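Local coordinates for protein putative phosphomannomutase (Thermus thermophilus, PDB 1TUO) that probably shifts a phosphate group between hydroxyls of a phosphosugar, as a magnesium-dependent member of the phosphohexose mutase family, at residues V51-D56 against G102-T107; V80-P85 against L154-A159; F264-Q269 against L379-D384; K289-T294 against W427-A432. One frame throughout, in Å; residues are numbered along the deposited sequence.

Contact 1: V51-D56 against G102-T107; sequences VVVGHD and GGAMLT
Val51 to His55 and Gly102 to Leu106 pair as adjacent parallel strands, 12° apart, inside the central sheet of the alpha/beta/alpha domain I. Five backbone hydrogen bonds join the two segments. Val52 makes two of them, N to Gly102 O and O from Ala104 N. Gly54 does the same with Ala104 O and Leu106 N, and Asp56 N reaches Leu106 O. Met105 leans over its neighbour. A bend at chi2 (78°) lays its SD 3.6 Å from Gly54 C, where a side chain on Gly54 would crowd the sulfur. The methyl CE continues to His55 C, 3.5 Å away. Just past the strands, Thr107 OG1 donates to Asp56 OD1 at 2.6 Å, coming from above the carboxylate plane. An alanine in place of Asp56 would probably leave this hydroxyl, and the backbone N of Arg58 that pairs with OD2, without their acceptors. Helix 88-97 packs on the face carrying Val52 and Met105. Helix 61-75 touches Val53 and Ala104 on the other face. Strand 78-82 flanks strand 50-55, and strand 115-122 runs antiparallel beside strand 102-106.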
loop_
_atom_site.group_PDB
_atom_site.type_symbol
_atom_site.label_atom_id
_atom_site.label_comp_id
_atom_site.label_asym_id
_atom_site.label_seq_id
_atom_site.Cartn_x
_atom_site.Cartn_y
_atom_site.Cartn_z
ATOM N N VAL A 51 -9.330 21.224 1.381
ATOM C CA VAL A 51 -8.500 20.155 1.931
ATOM C C VAL A 51 -9.444 19.043 2.334
ATOM O O VAL A 51 -10.475 19.303 2.952
ATOM C CB VAL A 51 -7.731 20.590 3.199
ATOM C CG1 VAL A 51 -6.897 19.414 3.726
ATOM C CG2 VAL A 51 -6.831 21.774 2.887
ATOM N N VAL A 52 -9.092 17.813 1.977
ATOM C CA VAL A 52 -9.907 16.662 2.337
ATOM C C VAL A 52 -9.181 15.916 3.443
ATOM O O VAL A 52 -7.978 15.679 3.347
ATOM C CB VAL A 52 -10.119 15.729 1.133
ATOM C CG1 VAL A 52 -11.085 14.617 1.503
ATOM C CG2 VAL A 52 -10.678 16.526 -0.048
ATOM N N VAL A 53 -9.907 15.578 4.503
ATOM C CA VAL A 53 -9.325 14.859 5.637
ATOM C C VAL A 53 -10.020 13.510 5.792
ATOM O O VAL A 53 -11.228 13.401 5.598
ATOM C CB VAL A 53 -9.508 15.655 6.953
ATOM C CG1 VAL A 53 -8.934 14.861 8.137
ATOM C CG2 VAL A 53 -8.807 17.003 6.846
ATOM N N GLY A 54 -9.252 12.485 6.138
ATOM C CA GLY A 54 -9.834 11.172 6.334
ATOM C C GLY A 54 -9.149 10.483 7.498
ATOM O O GLY A 54 -8.125 10.964 7.988
ATOM N N HIS A 55 -9.711 9.364 7.950
ATOM C CA HIS A 55 -9.107 8.615 9.055
ATOM C C HIS A 55 -9.405 7.129 8.904
ATOM O O HIS A 55 -10.333 6.762 8.192
ATOM C CB HIS A 55 -9.663 9.115 10.387
ATOM C CG HIS A 55 -11.127 8.862 10.564
ATOM N ND1 HIS A 55 -11.626 7.673 11.056
ATOM C CD2 HIS A 55 -12.200 9.652 10.329
ATOM C CE1 HIS A 55 -12.943 7.745 11.117
ATOM N NE2 HIS A 55 -13.317 8.936 10.683
ATOM N N ASP A 56 -8.618 6.278 9.563
ATOM C CA ASP A 56 -8.859 4.841 9.490
ATOM C C ASP A 56 -9.584 4.372 10.752
ATOM O O ASP A 56 -10.297 5.160 11.367
ATOM C CB ASP A 56 -7.555 4.064 9.251
ATOM C CG ASP A 56 -6.528 4.248 10.349
ATOM O OD1 ASP A 56 -5.370 3.835 10.117
ATOM O OD2 ASP A 56 -6.859 4.785 11.428
ATOM N N GLY A 102 -5.142 19.604 -1.441
ATOM C CA GLY A 102 -4.420 18.522 -0.801
ATOM C C GLY A 102 -5.305 17.726 0.127
ATOM O O GLY A 102 -6.494 18.006 0.248
ATOM N N GLY A 103 -4.714 16.740 0.793
ATOM C CA GLY A 103 -5.465 15.912 1.719
ATOM C C GLY A 103 -4.591 15.447 2.867
ATOM O O GLY A 103 -3.366 15.398 2.749
ATOM N N ALA A 104 -5.230 15.112 3.984
ATOM C CA ALA A 104 -4.518 14.632 5.158
ATOM C C ALA A 104 -5.224 13.371 5.613
ATOM O O ALA A 104 -6.440 13.354 5.755
ATOM C CB ALA A 104 -4.550 15.677 6.261
ATOM N N MET A 105 -4.459 12.315 5.834
ATOM C CA MET A 105 -5.051 11.059 6.271
ATOM C C MET A 105 -4.488 10.626 7.623
ATOM O O MET A 105 -3.286 10.506 7.816
ATOM C CB MET A 105 -4.745 9.995 5.215
ATOM C CG MET A 105 -5.271 8.613 5.607
ATOM S SD MET A 105 -7.043 8.459 5.343
ATOM C CE MET A 105 -7.265 6.842 6.098
ATOM N N LEU A 106 -5.396 10.397 8.566
ATOM C CA LEU A 106 -5.003 9.945 9.895
ATOM C C LEU A 106 -4.915 8.425 9.813
ATOM O O LEU A 106 -5.934 7.725 9.744
ATOM C CB LEU A 106 -6.040 10.365 10.946
ATOM C CG LEU A 106 -5.900 11.764 11.567
ATOM C CD1 LEU A 106 -4.642 11.810 12.438
ATOM C CD2 LEU A 106 -5.846 12.834 10.471
ATOM N N THR A 107 -3.686 7.925 9.790
ATOM C CA THR A 107 -3.449 6.496 9.707
ATOM C C THR A 107 -1.992 6.175 9.996
ATOM O O THR A 107 -1.126 7.046 9.909
ATOM C CB THR A 107 -3.794 5.955 8.288
ATOM O OG1 THR A 107 -3.695 4.528 8.276
ATOM C CG2 THR A 107 -2.824 6.513 7.247
#

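Contact 2: V80-P85 against L154-A159; sequences VLLKGP and LDLREA
Val80 and Leu154 meet side chain to side chain, crossing at about a right angle. Val80 CG1, anti to the backbone N (chi1 166°), sits 3.8 Å from Leu154 CD1. CG2 of the same valine also reaches this methyl. Leu154 has its CG beside its own backbone N and is extended beyond it, which carries its length, from CB to CD1, across the valine. Leu82 has the same shape (chi1 -61°). Its CD2 lies 3.8 Å from Leu154 O and comes within 4.3 Å of Leu156 CD1. Helix 88-97 covers both leucines, with Leu91 on Leu82 and Ala94 on Leu156. Two backbone bonds hold the segments together: Leu154 N to Leu81 O, and Lys83 N to Leu154 O at 2.8 Å. In the second the donor stands above the carbonyl plane. Lys83 lays its CB near Leu154 O, then runs out straight and bends only at its end. Its NZ stays 6.0 Å from Asp155 OD2, so the opposite charges do not touch. Asp155 OD1 receives a weak bond from Arg157 N at the start of helix 157-165. A water lies between OD1 and Lys83 O. The pairing is that of a short edge strand, 152-154, added in parallel to strand 78-82 of the domain I sheet, before the chain enters helix 157-165.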
loop_
_atom_site.group_PDB
_atom_site.type_symbol
_atom_site.label_atom_id
_atom_site.label_comp_id
_atom_site.label_asym_id
_atom_site.label_seq_id
_atom_site.Cartn_x
_atom_site.Cartn_y
_atom_site.Cartn_z
ATOM N N VAL A 80 -13.303 19.328 3.991
ATOM C CA VAL A 80 -14.265 18.249 3.836
ATOM C C VAL A 80 -13.689 17.054 4.583
ATOM O O VAL A 80 -12.584 16.607 4.288
ATOM C CB VAL A 80 -14.469 17.838 2.361
ATOM C CG1 VAL A 80 -15.208 16.503 2.292
ATOM C CG2 VAL A 80 -15.267 18.910 1.625
ATOM N N LEU A 81 -14.428 16.562 5.571
ATOM C CA LEU A 81 -13.995 15.399 6.331
ATOM C C LEU A 81 -14.804 14.232 5.781
ATOM O O LEU A 81 -16.024 14.317 5.680
ATOM C CB LEU A 81 -14.301 15.577 7.823
ATOM C CG LEU A 81 -14.072 14.335 8.700
ATOM C CD1 LEU A 81 -12.587 14.005 8.755
ATOM C CD2 LEU A 81 -14.614 14.586 10.114
ATOM N N LEU A 82 -14.129 13.151 5.410
ATOM C CA LEU A 82 -14.836 12.000 4.880
ATOM C C LEU A 82 -15.520 11.254 6.011
ATOM O O LEU A 82 -14.947 11.057 7.084
ATOM C CB LEU A 82 -13.875 11.078 4.130
ATOM C CG LEU A 82 -13.203 11.743 2.927
ATOM C CD1 LEU A 82 -12.296 10.742 2.227
ATOM C CD2 LEU A 82 -14.275 12.251 1.962
ATOM N N LYS A 83 -16.758 10.850 5.751
ATOM C CA LYS A 83 -17.582 10.143 6.722
ATOM C C LYS A 83 -17.135 8.724 7.053
ATOM O O LYS A 83 -17.009 7.870 6.166
ATOM C CB LYS A 83 -19.034 10.103 6.233
ATOM C CG LYS A 83 -19.994 9.426 7.207
ATOM C CD LYS A 83 -21.402 9.354 6.638
ATOM C CE LYS A 83 -22.357 8.684 7.617
ATOM N NZ LYS A 83 -21.931 7.292 7.945
ATOM N N GLY A 84 -16.918 8.485 8.343
ATOM C CA GLY A 84 -16.517 7.174 8.814
ATOM C C GLY A 84 -15.114 6.772 8.428
ATOM O O GLY A 84 -14.420 7.519 7.740
ATOM N N PRO A 85 -14.657 5.593 8.874
ATOM C CA PRO A 85 -13.302 5.175 8.508
ATOM C C PRO A 85 -13.244 4.935 7.008
ATOM O O PRO A 85 -14.188 4.395 6.423
ATOM C CB PRO A 85 -13.107 3.890 9.305
ATOM C CG PRO A 85 -14.502 3.313 9.360
ATOM C CD PRO A 85 -15.353 4.545 9.648
ATOM N N LEU A 154 -18.560 14.493 4.275
ATOM C CA LEU A 154 -19.152 13.868 3.098
ATOM C C LEU A 154 -18.815 12.394 2.900
ATOM O O LEU A 154 -17.769 11.914 3.338
ATOM C CB LEU A 154 -18.724 14.639 1.846
ATOM C CG LEU A 154 -19.003 16.147 1.794
ATOM C CD1 LEU A 154 -18.549 16.683 0.440
ATOM C CD2 LEU A 154 -20.489 16.430 2.009
ATOM N N ASP A 155 -19.715 11.686 2.223
ATOM C CA ASP A 155 -19.529 10.273 1.925
ATOM C C ASP A 155 -19.309 10.161 0.418
ATOM O O ASP A 155 -20.228 10.397 -0.364
ATOM C CB ASP A 155 -20.770 9.482 2.359
ATOM C CG ASP A 155 -20.669 8.000 2.032
ATOM O OD1 ASP A 155 -19.540 7.495 1.846
ATOM O OD2 ASP A 155 -21.727 7.334 1.978
ATOM N N LEU A 156 -18.084 9.824 0.014
ATOM C CA LEU A 156 -17.745 9.708 -1.404
ATOM C C LEU A 156 -17.538 8.278 -1.876
ATOM O O LEU A 156 -16.929 8.042 -2.920
ATOM C CB LEU A 156 -16.484 10.525 -1.713
ATOM C CG LEU A 156 -16.723 12.018 -1.951
ATOM C CD1 LEU A 156 -15.403 12.741 -2.107
ATOM C CD2 LEU A 156 -17.579 12.194 -3.196
ATOM N N ARG A 157 -18.056 7.328 -1.110
ATOM C CA ARG A 157 -17.916 5.926 -1.451
ATOM C C ARG A 157 -18.440 5.620 -2.854
ATOM O O ARG A 157 -17.752 4.995 -3.659
ATOM C CB ARG A 157 -18.648 5.072 -0.418
ATOM C CG ARG A 157 -18.457 3.593 -0.615
ATOM C CD ARG A 157 -19.101 2.793 0.496
ATOM N NE ARG A 157 -18.527 3.118 1.797
ATOM C CZ ARG A 157 -18.495 2.274 2.820
ATOM N NH1 ARG A 157 -19.004 1.057 2.684
ATOM N NH2 ARG A 157 -17.956 2.642 3.976
ATOM N N GLU A 158 -19.658 6.070 -3.148
ATOM C CA GLU A 158 -20.253 5.819 -4.455
ATOM C C GLU A 158 -19.394 6.352 -5.592
ATOM O O GLU A 158 -19.190 5.668 -6.594
ATOM C CB GLU A 158 -21.647 6.448 -4.533
ATOM C CG GLU A 158 -22.702 5.755 -3.684
ATOM C CD GLU A 158 -23.047 4.365 -4.183
ATOM O OE1 GLU A 158 -22.274 3.420 -3.917
ATOM O OE2 GLU A 158 -24.095 4.218 -4.851
ATOM N N ALA A 159 -18.889 7.574 -5.440
ATOM C CA ALA A 159 -18.055 8.170 -6.478
ATOM C C ALA A 159 -16.763 7.373 -6.646
ATOM O O ALA A 159 -16.259 7.225 -7.760
ATOM C CB ALA A 159 -17.737 9.622 -6.131
HETATM O O HOH W 1 -17.217 7.314 3.291
HETATM O O HOH W 2 -16.565 5.236 5.581
#

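Contact 3: F264-Q269 against L379-D384; sequences FFNPHQ and LTHAYD
His381, His268 and Tyr383 bury most of the surface here. The edge of the His268 ring points at the face of Tyr383, with centroids 4.2 Å apart and planes at 53°. NE2 is the leading atom and stands 3.2 Å above the centre of the tyrosine ring. His268 ND1 is hydrogen-bonded to Thr294 N, consistent with a hydrogen on NE2 directed at the ring. His381 approaches His268 from another direction. Its CE1 lies 3.6 Å from His268 CB, and the two imidazoles are oblique to each other. The three rings form an aromatic cluster between the start of helix 267-280 in domain III and edge strand 382-386 of the C-terminal domain. Asn266 is the N-cap of that helix. Its OD1 accepts from Gln269 N, and Gln269 OE1 returns the bond to Asn266 N, which makes a capping box. With chi1 at 75°, the other end of the amide faces His381. ND2 donates to His381 NE2 at 3.1 Å, nearly straight (166°) and in the ring plane. His381 ND1 is held by Glu444, so both ring nitrogens are engaged and its rotation is fixed. A leucine at Asn266 would probably leave His381 NE2 without its donor and the helix start without its cap. A water also joins Asn266 ND2 to Tyr383 O.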
loop_
_atom_site.group_PDB
_atom_site.type_symbol
_atom_site.label_atom_id
_atom_site.label_comp_id
_atom_site.label_asym_id
_atom_site.label_seq_id
_atom_site.Cartn_x
_atom_site.Cartn_y
_atom_site.Cartn_z
ATOM N N PHE A 264 0.271 -18.838 1.272
ATOM C CA PHE A 264 0.480 -17.404 1.136
ATOM C C PHE A 264 1.004 -17.072 -0.264
ATOM O O PHE A 264 1.895 -17.745 -0.786
ATOM C CB PHE A 264 1.471 -16.913 2.189
ATOM C CG PHE A 264 1.672 -15.429 2.181
ATOM C CD1 PHE A 264 0.601 -14.569 2.418
ATOM C CD2 PHE A 264 2.929 -14.889 1.936
ATOM C CE1 PHE A 264 0.781 -13.194 2.409
ATOM C CE2 PHE A 264 3.120 -13.515 1.926
ATOM C CZ PHE A 264 2.043 -12.665 2.162
ATOM N N PHE A 265 0.434 -16.030 -0.859
ATOM C CA PHE A 265 0.809 -15.558 -2.195
ATOM C C PHE A 265 1.344 -14.151 -1.909
ATOM O O PHE A 265 0.566 -13.215 -1.678
ATOM C CB PHE A 265 -0.455 -15.524 -3.067
ATOM C CG PHE A 265 -0.196 -15.374 -4.544
ATOM C CD1 PHE A 265 0.324 -16.428 -5.294
ATOM C CD2 PHE A 265 -0.542 -14.198 -5.198
ATOM C CE1 PHE A 265 0.486 -16.307 -6.675
ATOM C CE2 PHE A 265 -0.384 -14.070 -6.573
ATOM C CZ PHE A 265 0.129 -15.128 -7.315
ATOM N N ASN A 266 2.668 -14.006 -1.927
ATOM C CA ASN A 266 3.315 -12.741 -1.576
ATOM C C ASN A 266 3.272 -11.581 -2.573
ATOM O O ASN A 266 2.876 -11.744 -3.724
ATOM C CB ASN A 266 4.769 -13.004 -1.140
ATOM C CG ASN A 266 5.687 -13.326 -2.301
ATOM O OD1 ASN A 266 5.549 -12.770 -3.388
ATOM N ND2 ASN A 266 6.654 -14.207 -2.063
ATOM N N PRO A 267 3.674 -10.378 -2.123
ATOM C CA PRO A 267 3.685 -9.173 -2.958
ATOM C C PRO A 267 4.408 -9.285 -4.292
ATOM O O PRO A 267 3.993 -8.668 -5.271
ATOM C CB PRO A 267 4.324 -8.137 -2.046
ATOM C CG PRO A 267 3.781 -8.535 -0.703
ATOM C CD PRO A 267 3.982 -10.033 -0.721
ATOM N N HIS A 268 5.493 -10.051 -4.323
ATOM C CA HIS A 268 6.272 -10.232 -5.545
ATOM C C HIS A 268 5.441 -11.034 -6.535
ATOM O O HIS A 268 5.447 -10.761 -7.737
ATOM C CB HIS A 268 7.568 -10.979 -5.228
ATOM C CG HIS A 268 8.381 -10.332 -4.149
ATOM N ND1 HIS A 268 9.153 -9.211 -4.367
ATOM C CD2 HIS A 268 8.502 -10.624 -2.832
ATOM C CE1 HIS A 268 9.715 -8.839 -3.229
ATOM N NE2 HIS A 268 9.336 -9.679 -2.282
ATOM N N GLN A 269 4.726 -12.025 -6.015
ATOM C CA GLN A 269 3.876 -12.857 -6.850
ATOM C C GLN A 269 2.696 -12.031 -7.343
ATOM O O GLN A 269 2.326 -12.101 -8.512
ATOM C CB GLN A 269 3.394 -14.072 -6.061
ATOM C CG GLN A 269 4.528 -15.050 -5.728
ATOM C CD GLN A 269 4.087 -16.170 -4.804
ATOM O OE1 GLN A 269 3.886 -15.957 -3.610
ATOM N NE2 GLN A 269 3.933 -17.369 -5.353
ATOM N N LEU A 379 12.578 -18.384 -14.363
ATOM C CA LEU A 379 13.083 -18.313 -12.995
ATOM C C LEU A 379 12.073 -18.821 -11.976
ATOM O O LEU A 379 10.863 -18.758 -12.201
ATOM C CB LEU A 379 13.430 -16.863 -12.648
ATOM C CG LEU A 379 14.474 -16.147 -13.509
ATOM C CD1 LEU A 379 14.509 -14.669 -13.135
ATOM C CD2 LEU A 379 15.839 -16.793 -13.302
ATOM N N THR A 380 12.581 -19.331 -10.856
ATOM C CA THR A 380 11.739 -19.808 -9.768
ATOM C C THR A 380 11.886 -18.756 -8.670
ATOM O O THR A 380 12.949 -18.153 -8.527
ATOM C CB THR A 380 12.206 -21.182 -9.241
ATOM O OG1 THR A 380 12.046 -22.167 -10.273
ATOM C CG2 THR A 380 11.390 -21.590 -8.025
ATOM N N HIS A 381 10.827 -18.543 -7.897
ATOM C CA HIS A 381 10.832 -17.527 -6.853
ATOM C C HIS A 381 10.596 -18.019 -5.435
ATOM O O HIS A 381 9.710 -18.832 -5.183
ATOM C CB HIS A 381 9.770 -16.466 -7.176
ATOM C CG HIS A 381 9.505 -15.510 -6.053
ATOM N ND1 HIS A 381 10.277 -14.391 -5.827
ATOM C CD2 HIS A 381 8.565 -15.522 -5.078
ATOM C CE1 HIS A 381 9.824 -13.754 -4.762
ATOM N NE2 HIS A 381 8.785 -14.420 -4.288
ATOM N N ALA A 382 11.394 -17.490 -4.513
ATOM C CA ALA A 382 11.283 -17.788 -3.088
ATOM C C ALA A 382 11.762 -16.515 -2.402
ATOM O O ALA A 382 12.692 -15.864 -2.877
ATOM C CB ALA A 382 12.166 -18.978 -2.706
ATOM N N TYR A 383 11.139 -16.150 -1.290
ATOM C CA TYR A 383 11.532 -14.922 -0.625
ATOM C C TYR A 383 11.203 -14.863 0.859
ATOM O O TYR A 383 10.275 -15.520 1.336
ATOM C CB TYR A 383 10.867 -13.746 -1.360
ATOM C CG TYR A 383 10.997 -12.406 -0.677
ATOM C CD1 TYR A 383 10.146 -12.051 0.368
ATOM C CD2 TYR A 383 11.983 -11.500 -1.062
ATOM C CE1 TYR A 383 10.271 -10.832 1.014
ATOM C CE2 TYR A 383 12.118 -10.270 -0.418
ATOM C CZ TYR A 383 11.258 -9.948 0.620
ATOM O OH TYR A 383 11.383 -8.750 1.280
ATOM N N ASP A 384 11.987 -14.069 1.583
ATOM C CA ASP A 384 11.777 -13.862 3.011
ATOM C C ASP A 384 12.561 -12.642 3.470
ATOM O O ASP A 384 13.499 -12.206 2.799
ATOM C CB ASP A 384 12.219 -15.082 3.820
ATOM C CG ASP A 384 11.649 -15.074 5.227
ATOM O OD1 ASP A 384 12.082 -15.898 6.064
ATOM O OD2 ASP A 384 10.756 -14.240 5.486
HETATM O O HOH W 3 7.178 -15.104 0.870
#

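Contact 4: K289-T294 against W427-A432; sequences KNFAVT and WVLFRA
The chain leaves strand 286-290 through a type I beta turn, Asn290 to Val293, which faces strand 427-431 with Ala292 CA 7.4 Å from Leu429 CA. The contact joins the alpha/beta/alpha domain III to the antiparallel sheet of the C-terminal domain. Asn290 OD1 accepts from Ala292 N at 2.8 Å, an Asx turn that shapes the bend. Lys289 NZ curls back to donate to Val293 O and Thr294 O, from above both carbonyl planes. The same ammonium forms a salt bridge with Asp298. Leu429 divides its two methyls across the turn. CD1 touches Phe291 CE2 at 3.6 Å, and CD2 lies 4.0 Å from Ala292 CB. Its CG is anti to the backbone N (chi1 172°), which carries the fork out toward the turn. Trp427 reaches farther along with its six-membered ring. Its chi1 of 124° lies well away from the usual staggered positions, which suggests some strain. CZ3 meets Thr294 CA at 3.7 Å, edge on. Lys420 makes cation-pi contacts with Phe291 and Trp427 and also bonds Phe291 O. Ala292 O is buried with no polar partner, and Trp427 CH2 presses against it in the ring plane at 2.9 Å.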
loop_
_atom_site.group_PDB
_atom_site.type_symbol
_atom_site.label_atom_id
_atom_site.label_comp_id
_atom_site.label_asym_id
_atom_site.label_seq_id
_atom_site.Cartn_x
_atom_site.Cartn_y
_atom_site.Cartn_z
ATOM N N LYS A 289 9.413 -0.312 -9.872
ATOM C CA LYS A 289 9.531 -1.129 -8.662
ATOM C C LYS A 289 10.611 -0.590 -7.741
ATOM O O LYS A 289 11.595 -0.017 -8.205
ATOM C CB LYS A 289 9.884 -2.577 -9.036
ATOM C CG LYS A 289 11.149 -2.696 -9.894
ATOM C CD LYS A 289 11.700 -4.127 -9.962
ATOM C CE LYS A 289 12.877 -4.315 -9.003
ATOM N NZ LYS A 289 13.594 -5.619 -9.183
ATOM N N ASN A 290 10.443 -0.758 -6.432
ATOM C CA ASN A 290 11.498 -0.289 -5.549
ATOM C C ASN A 290 12.602 -1.345 -5.503
ATOM O O ASN A 290 12.452 -2.450 -6.038
ATOM C CB ASN A 290 10.975 0.067 -4.139
ATOM C CG ASN A 290 10.669 -1.145 -3.267
ATOM O OD1 ASN A 290 11.232 -2.229 -3.436
ATOM N ND2 ASN A 290 9.789 -0.941 -2.289
ATOM N N PHE A 291 13.711 -0.987 -4.869
ATOM C CA PHE A 291 14.905 -1.822 -4.768
ATOM C C PHE A 291 14.765 -3.228 -4.173
ATOM O O PHE A 291 15.601 -4.090 -4.436
ATOM C CB PHE A 291 15.965 -1.030 -3.994
ATOM C CG PHE A 291 17.380 -1.459 -4.257
ATOM C CD1 PHE A 291 17.823 -1.702 -5.554
ATOM C CD2 PHE A 291 18.295 -1.548 -3.208
ATOM C CE1 PHE A 291 19.157 -2.024 -5.808
ATOM C CE2 PHE A 291 19.628 -1.866 -3.449
ATOM C CZ PHE A 291 20.062 -2.104 -4.751
ATOM N N ALA A 292 13.727 -3.468 -3.380
ATOM C CA ALA A 292 13.558 -4.776 -2.751
ATOM C C ALA A 292 12.581 -5.702 -3.470
ATOM O O ALA A 292 12.284 -6.801 -2.992
ATOM C CB ALA A 292 13.135 -4.596 -1.292
ATOM N N VAL A 293 12.083 -5.260 -4.619
ATOM C CA VAL A 293 11.152 -6.057 -5.403
ATOM C C VAL A 293 11.878 -7.129 -6.220
ATOM O O VAL A 293 12.987 -6.914 -6.706
ATOM C CB VAL A 293 10.327 -5.153 -6.358
ATOM C CG1 VAL A 293 9.530 -6.002 -7.336
ATOM C CG2 VAL A 293 9.388 -4.264 -5.544
ATOM N N THR A 294 11.228 -8.279 -6.353
ATOM C CA THR A 294 11.744 -9.432 -7.088
ATOM C C THR A 294 12.340 -9.085 -8.443
ATOM O O THR A 294 11.808 -8.235 -9.160
ATOM C CB THR A 294 10.628 -10.464 -7.342
ATOM O OG1 THR A 294 11.135 -11.526 -8.160
ATOM C CG2 THR A 294 9.448 -9.805 -8.062
ATOM N N TRP A 427 19.807 -13.057 -4.517
ATOM C CA TRP A 427 20.142 -11.697 -4.119
ATOM C C TRP A 427 19.910 -11.515 -2.622
ATOM O O TRP A 427 18.931 -12.016 -2.063
ATOM C CB TRP A 427 19.307 -10.679 -4.930
ATOM C CG TRP A 427 18.482 -9.697 -4.109
ATOM C CD1 TRP A 427 18.911 -8.932 -3.057
ATOM C CD2 TRP A 427 17.091 -9.390 -4.277
ATOM N NE1 TRP A 427 17.878 -8.179 -2.559
ATOM C CE2 TRP A 427 16.748 -8.437 -3.289
ATOM C CE3 TRP A 427 16.097 -9.826 -5.166
ATOM C CZ2 TRP A 427 15.459 -7.916 -3.163
ATOM C CZ3 TRP A 427 14.814 -9.305 -5.040
ATOM C CH2 TRP A 427 14.508 -8.361 -4.045
ATOM N N VAL A 428 20.822 -10.792 -1.982
ATOM C CA VAL A 428 20.731 -10.513 -0.556
ATOM C C VAL A 428 20.891 -9.015 -0.343
ATOM O O VAL A 428 21.920 -8.438 -0.698
ATOM C CB VAL A 428 21.831 -11.244 0.232
ATOM C CG1 VAL A 428 21.684 -10.950 1.713
ATOM C CG2 VAL A 428 21.747 -12.741 -0.031
ATOM N N LEU A 429 19.873 -8.396 0.242
ATOM C CA LEU A 429 19.881 -6.959 0.482
ATOM C C LEU A 429 19.897 -6.595 1.959
ATOM O O LEU A 429 19.061 -7.067 2.731
ATOM C CB LEU A 429 18.651 -6.321 -0.174
ATOM C CG LEU A 429 18.365 -4.841 0.112
ATOM C CD1 LEU A 429 19.448 -3.976 -0.521
ATOM C CD2 LEU A 429 16.996 -4.467 -0.442
ATOM N N PHE A 430 20.853 -5.753 2.343
ATOM C CA PHE A 430 20.953 -5.281 3.718
ATOM C C PHE A 430 20.510 -3.818 3.724
ATOM O O PHE A 430 21.033 -3.006 2.960
ATOM C CB PHE A 430 22.397 -5.352 4.239
ATOM C CG PHE A 430 23.029 -6.710 4.125
ATOM C CD1 PHE A 430 23.581 -7.137 2.923
ATOM C CD2 PHE A 430 23.098 -7.552 5.230
ATOM C CE1 PHE A 430 24.195 -8.383 2.822
ATOM C CE2 PHE A 430 23.708 -8.801 5.140
ATOM C CZ PHE A 430 24.258 -9.216 3.937
ATOM N N ARG A 431 19.546 -3.489 4.577
ATOM C CA ARG A 431 19.048 -2.120 4.688
ATOM C C ARG A 431 18.957 -1.696 6.146
ATOM O O ARG A 431 18.199 -2.280 6.921
ATOM C CB ARG A 431 17.671 -1.988 4.032
ATOM C CG ARG A 431 17.716 -1.808 2.527
ATOM C CD ARG A 431 16.316 -1.738 1.929
ATOM N NE ARG A 431 15.479 -0.725 2.568
ATOM C CZ ARG A 431 15.750 0.576 2.581
ATOM N NH1 ARG A 431 16.844 1.033 1.990
ATOM N NH2 ARG A 431 14.925 1.422 3.185
ATOM N N ALA A 432 19.728 -0.678 6.511
ATOM C CA ALA A 432 19.731 -0.176 7.880
ATOM C C ALA A 432 18.683 0.917 8.061
ATOM O O ALA A 432 19.006 2.106 8.059
ATOM C CB ALA A 432 21.113 0.360 8.237
#

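Contacts 1 and 2 share the domain I sheet. Probable hydrogen bonds join them, from Val53 N to Val80 O and from Leu82 N to Val53 O, both 2.9 Å. Contacts 3 and 4 both join domain III to the C-terminal domain. Their centres are 13 Å apart, and the hydrogen bond between His268 and Thr294 connects them, with His268 CE1 also 3.3 Å from Ala292 O. The two groups lie on opposite sides of the chain's centre, with about 17 Å between the nearest atoms of contacts 1 and 4. In this family the active-site cleft lies among the four domains. Contact 1 runs into the loop expected to carry the phosphoserine, and Thr107 touches Asp251 of the probable magnesium loop. Contact 4 ends at the probable phosphate-binding loop, which begins near Arg431.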